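Long-range contacts in photosystem II stability/assembly factor HCF136, chloroplastic (PDB 5OJ3), which is probably essential for photosystem II biogenesis, being required to assemble an early intermediate that includes D2 and cytochrome b559: residues 118-123 against 421-426; 326-331 against 350-355; 122-127 against 413-418. All blocks are in the same frame, centred on the assembly; numbering follows the deposited sequence.

In the fold
The chain is a seven-bladed beta-propeller with a central pore. Interactions 1 and 3 lie at one seam of the ring, where strand 120-125 of one blade meets strands 420-424 and 409-414 of the blade completed by strand 109-111. Their centres are 14 Å apart, they share Asp122 and Ile123, and they touch directly: Phe421 N lies 3.0 Å from Lys413 O, a probable hydrogen bond, and the rings of Phe421 and Phe125 pack. Interaction 2 belongs to a single blade, spanning its second and fourth strands, on the opposite side of the chain's centre from interaction 1. Its centre is 27 Å from that of interaction 1 and 25 Å from that of interaction 3.

Interaction 1 (118-123 against 421-426); sequences SVLFDI and FVLGAD
Leu423 is the main bump, and the hollow that takes it is formed by the side chain of Leu120 and the backbone of Phe121 and Asp122. Its CD2 branch rests against Leu120 CB at 3.6 Å, the two leucine side chains crossing at about a right angle. The other branch, CD1, pushes up to the main chain and comes within 3.6 Å of Asp122 CA. That stretch of backbone is a classic beta bulge, with Phe121 and Asp122 both facing Val136 on the neighbouring strand of their own sheet, and it is against this irregular step that CD1 fits. The two strands belong to adjacent blades of the seven-bladed propeller: strand 120-125 begins one, while strand 420-424 sits in the blade that combines the N-terminal strand 109-111 with the last three strands of the chain. They run roughly antiparallel, at 154°, and a single backbone bond joins the segments, from Leu120 N to Gly424 O at 3.2 Å. The N-H points almost straight at the oxygen (161°) but approaches it tilted out of the carbonyl plane. Beside this bond Val119 holds CG2 trans to its own backbone N, which sets that methyl in the notch between Gly424 O and Ala425, 3.9 Å from Ala425 CB. At the far end Ile123 extends its CD1 methyl over the face of the Phe421 ring, 3.9 Å from the centroid and 9° off the normal, a CH-pi contact. Leu429 of strand 429-432 continues the apolar layer, touching Leu120, Phe421 and Leu423.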
loop_
_atom_site.group_PDB
_atom_site.type_symbol
_atom_site.label_atom_id
_atom_site.label_comp_id
_atom_site.label_asym_id
_atom_site.label_seq_id
_atom_site.Cartn_x
_atom_site.Cartn_y
_atom_site.Cartn_z
ATOM N N SER A 118 7.022 12.332 13.923
ATOM C CA SER A 118 6.124 12.238 12.780
ATOM C C SER A 118 5.736 10.783 12.516
ATOM O O SER A 118 6.442 9.855 12.911
ATOM C CB SER A 118 6.802 12.850 11.556
ATOM O OG SER A 118 6.266 12.361 10.352
ATOM N N VAL A 119 4.613 10.580 11.814
ATOM C CA VAL A 119 4.155 9.223 11.510
ATOM C C VAL A 119 4.694 8.782 10.156
ATOM O O VAL A 119 4.578 9.502 9.155
ATOM C CB VAL A 119 2.620 9.085 11.581
ATOM C CG1 VAL A 119 1.886 10.102 10.740
ATOM C CG2 VAL A 119 2.209 7.647 11.193
ATOM N N LEU A 120 5.290 7.591 10.142
ATOM C CA LEU A 120 5.985 7.047 8.982
ATOM C C LEU A 120 4.994 6.515 7.954
ATOM O O LEU A 120 4.035 5.820 8.306
ATOM C CB LEU A 120 6.914 5.921 9.427
ATOM C CG LEU A 120 7.783 6.205 10.648
ATOM C CD1 LEU A 120 8.646 5.012 10.944
ATOM C CD2 LEU A 120 8.642 7.425 10.439
ATOM N N PHE A 121 5.218 6.846 6.681
ATOM C CA PHE A 121 4.274 6.473 5.638
ATOM C C PHE A 121 4.797 5.467 4.629
ATOM O O PHE A 121 4.007 4.661 4.132
ATOM C CB PHE A 121 3.786 7.717 4.892
ATOM C CG PHE A 121 2.543 8.293 5.478
ATOM C CD1 PHE A 121 2.563 8.906 6.718
ATOM C CD2 PHE A 121 1.333 8.161 4.817
ATOM C CE1 PHE A 121 1.406 9.418 7.268
ATOM C CE2 PHE A 121 0.174 8.657 5.368
ATOM C CZ PHE A 121 0.207 9.296 6.592
ATOM N N ASP A 122 6.086 5.486 4.298
ATOM C CA ASP A 122 6.610 4.497 3.365
ATOM C C ASP A 122 8.125 4.423 3.478
ATOM O O ASP A 122 8.786 5.350 3.954
ATOM C CB ASP A 122 6.206 4.802 1.920
ATOM C CG ASP A 122 6.337 3.591 1.016
ATOM O OD1 ASP A 122 6.494 2.472 1.548
ATOM O OD2 ASP A 122 6.298 3.755 -0.222
ATOM N N ILE A 123 8.656 3.293 3.021
ATOM C CA ILE A 123 10.089 3.029 2.984
ATOM C C ILE A 123 10.369 2.170 1.758
ATOM O O ILE A 123 9.594 1.268 1.429
ATOM C CB ILE A 123 10.561 2.354 4.293
ATOM C CG1 ILE A 123 12.077 2.155 4.299
ATOM C CG2 ILE A 123 9.827 1.040 4.531
ATOM C CD1 ILE A 123 12.602 1.608 5.605
ATOM N N PHE A 421 9.798 -4.265 7.637
ATOM C CA PHE A 421 9.642 -3.089 8.474
ATOM C C PHE A 421 8.167 -2.916 8.800
ATOM O O PHE A 421 7.290 -3.393 8.075
ATOM C CB PHE A 421 10.178 -1.814 7.799
ATOM C CG PHE A 421 11.667 -1.824 7.550
ATOM C CD1 PHE A 421 12.211 -2.524 6.484
ATOM C CD2 PHE A 421 12.520 -1.125 8.388
ATOM C CE1 PHE A 421 13.581 -2.530 6.262
ATOM C CE2 PHE A 421 13.887 -1.123 8.169
ATOM C CZ PHE A 421 14.417 -1.826 7.107
ATOM N N VAL A 422 7.900 -2.234 9.911
ATOM C CA VAL A 422 6.551 -1.823 10.277
ATOM C C VAL A 422 6.593 -0.340 10.609
ATOM O O VAL A 422 7.448 0.101 11.384
ATOM C CB VAL A 422 6.003 -2.632 11.469
ATOM C CG1 VAL A 422 4.709 -2.014 11.991
ATOM C CG2 VAL A 422 5.783 -4.082 11.070
ATOM N N LEU A 423 5.672 0.423 10.030
ATOM C CA LEU A 423 5.653 1.869 10.174
ATOM C C LEU A 423 4.437 2.273 10.996
ATOM O O LEU A 423 3.333 1.763 10.779
ATOM C CB LEU A 423 5.626 2.567 8.812
ATOM C CG LEU A 423 6.714 2.169 7.813
ATOM C CD1 LEU A 423 6.276 2.522 6.401
ATOM C CD2 LEU A 423 8.064 2.786 8.149
ATOM N N GLY A 424 4.642 3.187 11.940
ATOM C CA GLY A 424 3.595 3.575 12.859
ATOM C C GLY A 424 3.637 5.060 13.158
ATOM O O GLY A 424 4.480 5.796 12.644
ATOM N N ALA A 425 2.694 5.484 13.994
ATOM C CA ALA A 425 2.626 6.868 14.426
ATOM C C ALA A 425 3.655 7.134 15.517
ATOM O O ALA A 425 4.203 6.213 16.129
ATOM C CB ALA A 425 1.220 7.212 14.924
ATOM N N ASP A 426 3.906 8.423 15.757
ATOM C CA ASP A 426 4.904 8.880 16.726
ATOM C C ASP A 426 6.266 8.253 16.417
ATOM O O ASP A 426 6.999 7.807 17.299
ATOM C CB ASP A 426 4.421 8.571 18.157
ATOM C CG ASP A 426 5.337 9.125 19.252
ATOM O OD1 ASP A 426 6.391 8.531 19.567
ATOM O OD2 ASP A 426 4.972 10.170 19.829
#

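Interaction 2 (326-331 against 350-355); sequences KGIWET and ETIAFD
The carboxylate of Glu330 lies flat over one face of the Phe354 ring, the two planes only 9° apart, with OE1 above the ring centre. CD of Glu330 is 3.3 Å from Phe354 CD2, and the CB and CG methylenes run along the same side of the ring. This stacking follows from the torsions: CG of Glu330 stands between the backbone N and carbonyl carbon (chi1 71°), and the chain is then extended to the carboxylate. At the CZ end of the ring Ile328 CG2 packs 4.1 Å from Phe354 CZ, a little below the plane on the side away from Glu330, and the carbonyl carbon of Trp329 meets the ring edge close to its plane. Phe354 thus reaches from the outermost strand of this propeller blade, 354-356, past strand 336-340 to the second strand, 328-332, and touches Thr340 on the way. Away from the ring the contact thins. Ile352 comes no nearer than a methyl touch, its CD1 4.3 Å from Ile328 CD1, while its neighbours Thr351 and Ala353, like Asp355 beyond the ring, are exposed to solvent. Replacing Phe354 by an alanine would probably open a gap between the outer and second strands and leave the Glu330 carboxylate and the Ile328 methyl without the surface they rest on. The segments share no hydrogen bond or salt bridge; what they exchange directly is packing, of the Phe354 ring against Glu330 and the isoleucines. A buried carboxylate laid on a pi face gains little electrostatically from that face, which may favour its protonated form.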
loop_
_atom_site.group_PDB
_atom_site.type_symbol
_atom_site.label_atom_id
_atom_site.label_comp_id
_atom_site.label_asym_id
_atom_site.label_seq_id
_atom_site.Cartn_x
_atom_site.Cartn_y
_atom_site.Cartn_z
ATOM N N LYS A 326 -1.716 -15.284 -6.574
ATOM C CA LYS A 326 -1.814 -15.972 -5.296
ATOM C C LYS A 326 -3.029 -15.542 -4.483
ATOM O O LYS A 326 -3.375 -16.222 -3.506
ATOM C CB LYS A 326 -0.528 -15.755 -4.473
ATOM C CG LYS A 326 0.739 -15.681 -5.337
ATOM C CD LYS A 326 1.993 -15.299 -4.564
ATOM C CE LYS A 326 3.269 -15.773 -5.284
ATOM N NZ LYS A 326 3.556 -17.228 -5.244
ATOM N N GLY A 327 -3.685 -14.448 -4.864
ATOM C CA GLY A 327 -4.983 -14.110 -4.324
ATOM C C GLY A 327 -5.022 -12.712 -3.745
ATOM O O GLY A 327 -4.046 -11.962 -3.770
ATOM N N ILE A 328 -6.193 -12.369 -3.211
ATOM C CA ILE A 328 -6.466 -11.075 -2.599
ATOM C C ILE A 328 -6.789 -11.302 -1.131
ATOM O O ILE A 328 -7.438 -12.293 -0.779
ATOM C CB ILE A 328 -7.642 -10.351 -3.292
ATOM C CG1 ILE A 328 -7.434 -10.292 -4.805
ATOM C CG2 ILE A 328 -7.845 -8.963 -2.715
ATOM C CD1 ILE A 328 -8.692 -9.933 -5.571
ATOM N N TRP A 329 -6.338 -10.388 -0.278
ATOM C CA TRP A 329 -6.774 -10.327 1.107
ATOM C C TRP A 329 -7.616 -9.074 1.305
ATOM O O TRP A 329 -7.447 -8.073 0.604
ATOM C CB TRP A 329 -5.588 -10.315 2.080
ATOM C CG TRP A 329 -4.677 -9.132 1.923
ATOM C CD1 TRP A 329 -3.532 -9.071 1.184
ATOM C CD2 TRP A 329 -4.836 -7.837 2.520
ATOM N NE1 TRP A 329 -2.968 -7.823 1.286
ATOM C CE2 TRP A 329 -3.750 -7.046 2.098
ATOM C CE3 TRP A 329 -5.793 -7.270 3.370
ATOM C CZ2 TRP A 329 -3.593 -5.719 2.497
ATOM C CZ3 TRP A 329 -5.635 -5.952 3.763
ATOM C CH2 TRP A 329 -4.544 -5.192 3.326
ATOM N N GLU A 330 -8.530 -9.138 2.266
ATOM C CA GLU A 330 -9.364 -7.995 2.597
ATOM C C GLU A 330 -9.501 -7.904 4.107
ATOM O O GLU A 330 -9.408 -8.907 4.820
ATOM C CB GLU A 330 -10.753 -8.082 1.949
ATOM C CG GLU A 330 -11.659 -9.147 2.536
ATOM C CD GLU A 330 -12.993 -9.221 1.822
ATOM O OE1 GLU A 330 -13.164 -8.512 0.808
ATOM O OE2 GLU A 330 -13.868 -9.993 2.267
ATOM N N THR A 331 -9.716 -6.684 4.583
ATOM C CA THR A 331 -9.956 -6.426 5.991
ATOM C C THR A 331 -11.321 -5.784 6.147
ATOM O O THR A 331 -11.610 -4.764 5.514
ATOM C CB THR A 331 -8.892 -5.495 6.570
ATOM O OG1 THR A 331 -7.688 -6.229 6.825
ATOM C CG2 THR A 331 -9.395 -4.858 7.853
ATOM N N GLU A 350 -17.912 -11.946 -12.177
ATOM C CA GLU A 350 -18.575 -13.010 -11.434
ATOM C C GLU A 350 -18.007 -12.988 -10.017
ATOM O O GLU A 350 -16.832 -13.309 -9.814
ATOM C CB GLU A 350 -18.331 -14.358 -12.106
ATOM C CG GLU A 350 -19.132 -14.627 -13.396
ATOM C CD GLU A 350 -20.645 -14.509 -13.257
ATOM O OE1 GLU A 350 -21.176 -14.714 -12.146
ATOM O OE2 GLU A 350 -21.305 -14.224 -14.282
ATOM N N THR A 351 -18.843 -12.610 -9.046
ATOM C CA THR A 351 -18.406 -12.169 -7.718
ATOM C C THR A 351 -17.315 -13.047 -7.105
ATOM O O THR A 351 -17.478 -14.262 -6.962
ATOM C CB THR A 351 -19.612 -12.095 -6.774
ATOM O OG1 THR A 351 -20.057 -13.416 -6.445
ATOM C CG2 THR A 351 -20.753 -11.322 -7.426
ATOM N N ILE A 352 -16.197 -12.405 -6.768
ATOM C CA ILE A 352 -15.049 -13.040 -6.123
ATOM C C ILE A 352 -15.394 -13.427 -4.689
ATOM O O ILE A 352 -15.786 -12.579 -3.879
ATOM C CB ILE A 352 -13.829 -12.112 -6.161
ATOM C CG1 ILE A 352 -13.663 -11.506 -7.557
ATOM C CG2 ILE A 352 -12.579 -12.861 -5.727
ATOM C CD1 ILE A 352 -12.368 -10.746 -7.745
ATOM N N ALA A 353 -15.244 -14.710 -4.368
ATOM C CA ALA A 353 -15.614 -15.240 -3.059
ATOM C C ALA A 353 -14.390 -15.268 -2.148
ATOM O O ALA A 353 -13.364 -15.862 -2.497
ATOM C CB ALA A 353 -16.207 -16.642 -3.194
ATOM N N PHE A 354 -14.495 -14.623 -0.987
ATOM C CA PHE A 354 -13.443 -14.661 0.021
ATOM C C PHE A 354 -13.776 -15.711 1.069
ATOM O O PHE A 354 -14.936 -15.868 1.458
ATOM C CB PHE A 354 -13.250 -13.314 0.728
ATOM C CG PHE A 354 -12.680 -12.230 -0.143
ATOM C CD1 PHE A 354 -13.318 -11.827 -1.302
ATOM C CD2 PHE A 354 -11.471 -11.641 0.188
ATOM C CE1 PHE A 354 -12.781 -10.831 -2.093
ATOM C CE2 PHE A 354 -10.927 -10.648 -0.602
ATOM C CZ PHE A 354 -11.580 -10.244 -1.743
ATOM N N ASP A 355 -12.753 -16.422 1.529
ATOM C CA ASP A 355 -12.900 -17.377 2.620
ATOM C C ASP A 355 -12.594 -16.654 3.926
ATOM O O ASP A 355 -11.447 -16.266 4.173
ATOM C CB ASP A 355 -11.975 -18.575 2.422
ATOM C CG ASP A 355 -12.350 -19.408 1.212
ATOM O OD1 ASP A 355 -13.513 -19.324 0.763
ATOM O OD2 ASP A 355 -11.475 -20.145 0.706
#

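Interaction 3 (122-127 against 413-418); sequences DIDFSQ and KFFGSQ
Lys413 and Asp122 meet with their side chains crossing at about a right angle, the ammonium coming to OD1 on the side of the other carboxylate oxygen. NZ is 2.6 Å from Asp122 OD1, a salt bridge, and the same nitrogen donates to Ile123 O at 3.1 Å. Lys413 reaches both because its chain runs extended from CG onward and bends only at its last torsion (chi4 145°), which turns NZ onto the 122-127 strand. The Asp122 oxygen also takes a weak bond from Ile123 N and is thus gripped twice. Next along, Phe415 presents a face to Phe125 and its edge to the backbone. The two rings form a T-shaped pair with planes at 86° and centroids 5.4 Å apart, Phe125 pointing its CD2 edge at the face of Phe415. The far corner of the Phe415 ring is turned in plane toward Ile123 O, 3.3 Å from CZ. Asp124 approaches the same edge, with OD1 near CE2 and its carboxylate tilted only 21° from the ring plane, an acceptor facing the positive rim. Asp124 OD1 also takes a weak bond from Phe125 N. Strand 120-125 and strand 409-414 stand innermost in adjacent propeller blades, and the other oxygens of the two aspartates look the other way round the ring: Asp122 OD2 bonds Val173 N and Asp124 OD2 bonds Phe175 N, both in strand 169-176, so Asp122 ties its blade to both neighbours, while Asp124 bonds the following one and meets the preceding only at the Phe415 edge.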
loop_
_atom_site.group_PDB
_atom_site.type_symbol
_atom_site.label_atom_id
_atom_site.label_comp_id
_atom_site.label_asym_id
_atom_site.label_seq_id
_atom_site.Cartn_x
_atom_site.Cartn_y
_atom_site.Cartn_z
ATOM N N ASP A 122 6.086 5.486 4.298
ATOM C CA ASP A 122 6.610 4.497 3.365
ATOM C C ASP A 122 8.125 4.423 3.478
ATOM O O ASP A 122 8.786 5.350 3.954
ATOM C CB ASP A 122 6.206 4.802 1.920
ATOM C CG ASP A 122 6.337 3.591 1.016
ATOM O OD1 ASP A 122 6.494 2.472 1.548
ATOM O OD2 ASP A 122 6.298 3.755 -0.222
ATOM N N ILE A 123 8.656 3.293 3.021
ATOM C CA ILE A 123 10.089 3.029 2.984
ATOM C C ILE A 123 10.369 2.170 1.758
ATOM O O ILE A 123 9.594 1.268 1.429
ATOM C CB ILE A 123 10.561 2.354 4.293
ATOM C CG1 ILE A 123 12.077 2.155 4.299
ATOM C CG2 ILE A 123 9.827 1.040 4.531
ATOM C CD1 ILE A 123 12.602 1.608 5.605
ATOM N N ASP A 124 11.468 2.465 1.066
ATOM C CA ASP A 124 11.871 1.666 -0.084
ATOM C C ASP A 124 13.388 1.712 -0.200
ATOM O O ASP A 124 14.042 2.607 0.339
ATOM C CB ASP A 124 11.205 2.159 -1.378
ATOM C CG ASP A 124 11.324 1.157 -2.518
ATOM O OD1 ASP A 124 11.623 -0.023 -2.246
ATOM O OD2 ASP A 124 11.114 1.545 -3.686
ATOM N N PHE A 125 13.942 0.737 -0.921
ATOM C CA PHE A 125 15.383 0.548 -0.988
ATOM C C PHE A 125 15.863 0.544 -2.432
ATOM O O PHE A 125 15.210 -0.021 -3.315
ATOM C CB PHE A 125 15.794 -0.758 -0.296
ATOM C CG PHE A 125 15.837 -0.658 1.202
ATOM C CD1 PHE A 125 16.980 -0.220 1.848
ATOM C CD2 PHE A 125 14.730 -0.992 1.964
ATOM C CE1 PHE A 125 17.021 -0.118 3.225
ATOM C CE2 PHE A 125 14.765 -0.893 3.343
ATOM C CZ PHE A 125 15.912 -0.456 3.974
ATOM N N SER A 126 17.008 1.187 -2.657
ATOM C CA SER A 126 17.658 1.183 -3.962
ATOM C C SER A 126 17.980 -0.235 -4.422
ATOM O O SER A 126 18.335 -1.103 -3.620
ATOM C CB SER A 126 18.935 2.020 -3.915
ATOM O OG SER A 126 19.847 1.608 -4.919
ATOM N N GLN A 127 17.853 -0.465 -5.732
ATOM C CA GLN A 127 18.161 -1.768 -6.308
ATOM C C GLN A 127 19.658 -1.969 -6.516
ATOM O O GLN A 127 20.130 -3.113 -6.510
ATOM C CB GLN A 127 17.438 -1.941 -7.643
ATOM C CG GLN A 127 16.080 -2.605 -7.549
ATOM C CD GLN A 127 15.490 -2.888 -8.915
ATOM O OE1 GLN A 127 15.537 -2.042 -9.810
ATOM N NE2 GLN A 127 14.939 -4.083 -9.087
ATOM N N LYS A 413 5.656 -3.901 5.464
ATOM C CA LYS A 413 6.280 -4.004 4.147
ATOM C C LYS A 413 7.494 -4.914 4.213
ATOM O O LYS A 413 8.413 -4.668 4.997
ATOM C CB LYS A 413 6.679 -2.618 3.638
ATOM C CG LYS A 413 7.048 -2.552 2.176
ATOM C CD LYS A 413 7.428 -1.141 1.808
ATOM C CE LYS A 413 7.431 -0.962 0.308
ATOM N NZ LYS A 413 6.972 0.414 -0.035
ATOM N N PHE A 414 7.494 -5.962 3.397
ATOM C CA PHE A 414 8.647 -6.836 3.261
ATOM C C PHE A 414 9.408 -6.523 1.980
ATOM O O PHE A 414 8.840 -6.028 1.004
ATOM C CB PHE A 414 8.231 -8.312 3.261
ATOM C CG PHE A 414 7.809 -8.828 4.607
ATOM C CD1 PHE A 414 6.590 -8.470 5.155
ATOM C CD2 PHE A 414 8.642 -9.671 5.329
ATOM C CE1 PHE A 414 6.204 -8.944 6.396
ATOM C CE2 PHE A 414 8.262 -10.147 6.570
ATOM C CZ PHE A 414 7.040 -9.783 7.103
ATOM N N PHE A 415 10.705 -6.826 1.997
ATOM C CA PHE A 415 11.569 -6.805 0.814
ATOM C C PHE A 415 12.255 -8.163 0.787
ATOM O O PHE A 415 13.355 -8.325 1.322
ATOM C CB PHE A 415 12.578 -5.664 0.830
ATOM C CG PHE A 415 11.962 -4.299 0.849
ATOM C CD1 PHE A 415 11.445 -3.761 2.013
ATOM C CD2 PHE A 415 11.900 -3.551 -0.315
ATOM C CE1 PHE A 415 10.881 -2.499 2.017
ATOM C CE2 PHE A 415 11.336 -2.293 -0.317
ATOM C CZ PHE A 415 10.828 -1.764 0.852
ATOM N N GLY A 416 11.608 -9.130 0.154
ATOM C CA GLY A 416 11.991 -10.514 0.316
ATOM C C GLY A 416 11.552 -11.007 1.682
ATOM O O GLY A 416 10.984 -10.275 2.491
ATOM N N SER A 417 11.828 -12.280 1.939
ATOM C CA SER A 417 11.388 -12.891 3.186
ATOM C C SER A 417 12.310 -12.590 4.362
ATOM O O SER A 417 12.021 -13.036 5.478
ATOM C CB SER A 417 11.253 -14.407 3.012
ATOM O OG SER A 417 12.512 -15.048 3.112
ATOM N N GLN A 418 13.401 -11.851 4.151
ATOM C CA GLN A 418 14.382 -11.608 5.200
ATOM C C GLN A 418 14.602 -10.135 5.510
ATOM O O GLN A 418 15.444 -9.816 6.357
ATOM C CB GLN A 418 15.720 -12.268 4.845
ATOM C CG GLN A 418 15.584 -13.740 4.513
ATOM C CD GLN A 418 15.520 -14.599 5.758
ATOM O OE1 GLN A 418 14.447 -15.056 6.155
ATOM N NE2 GLN A 418 16.668 -14.815 6.391
#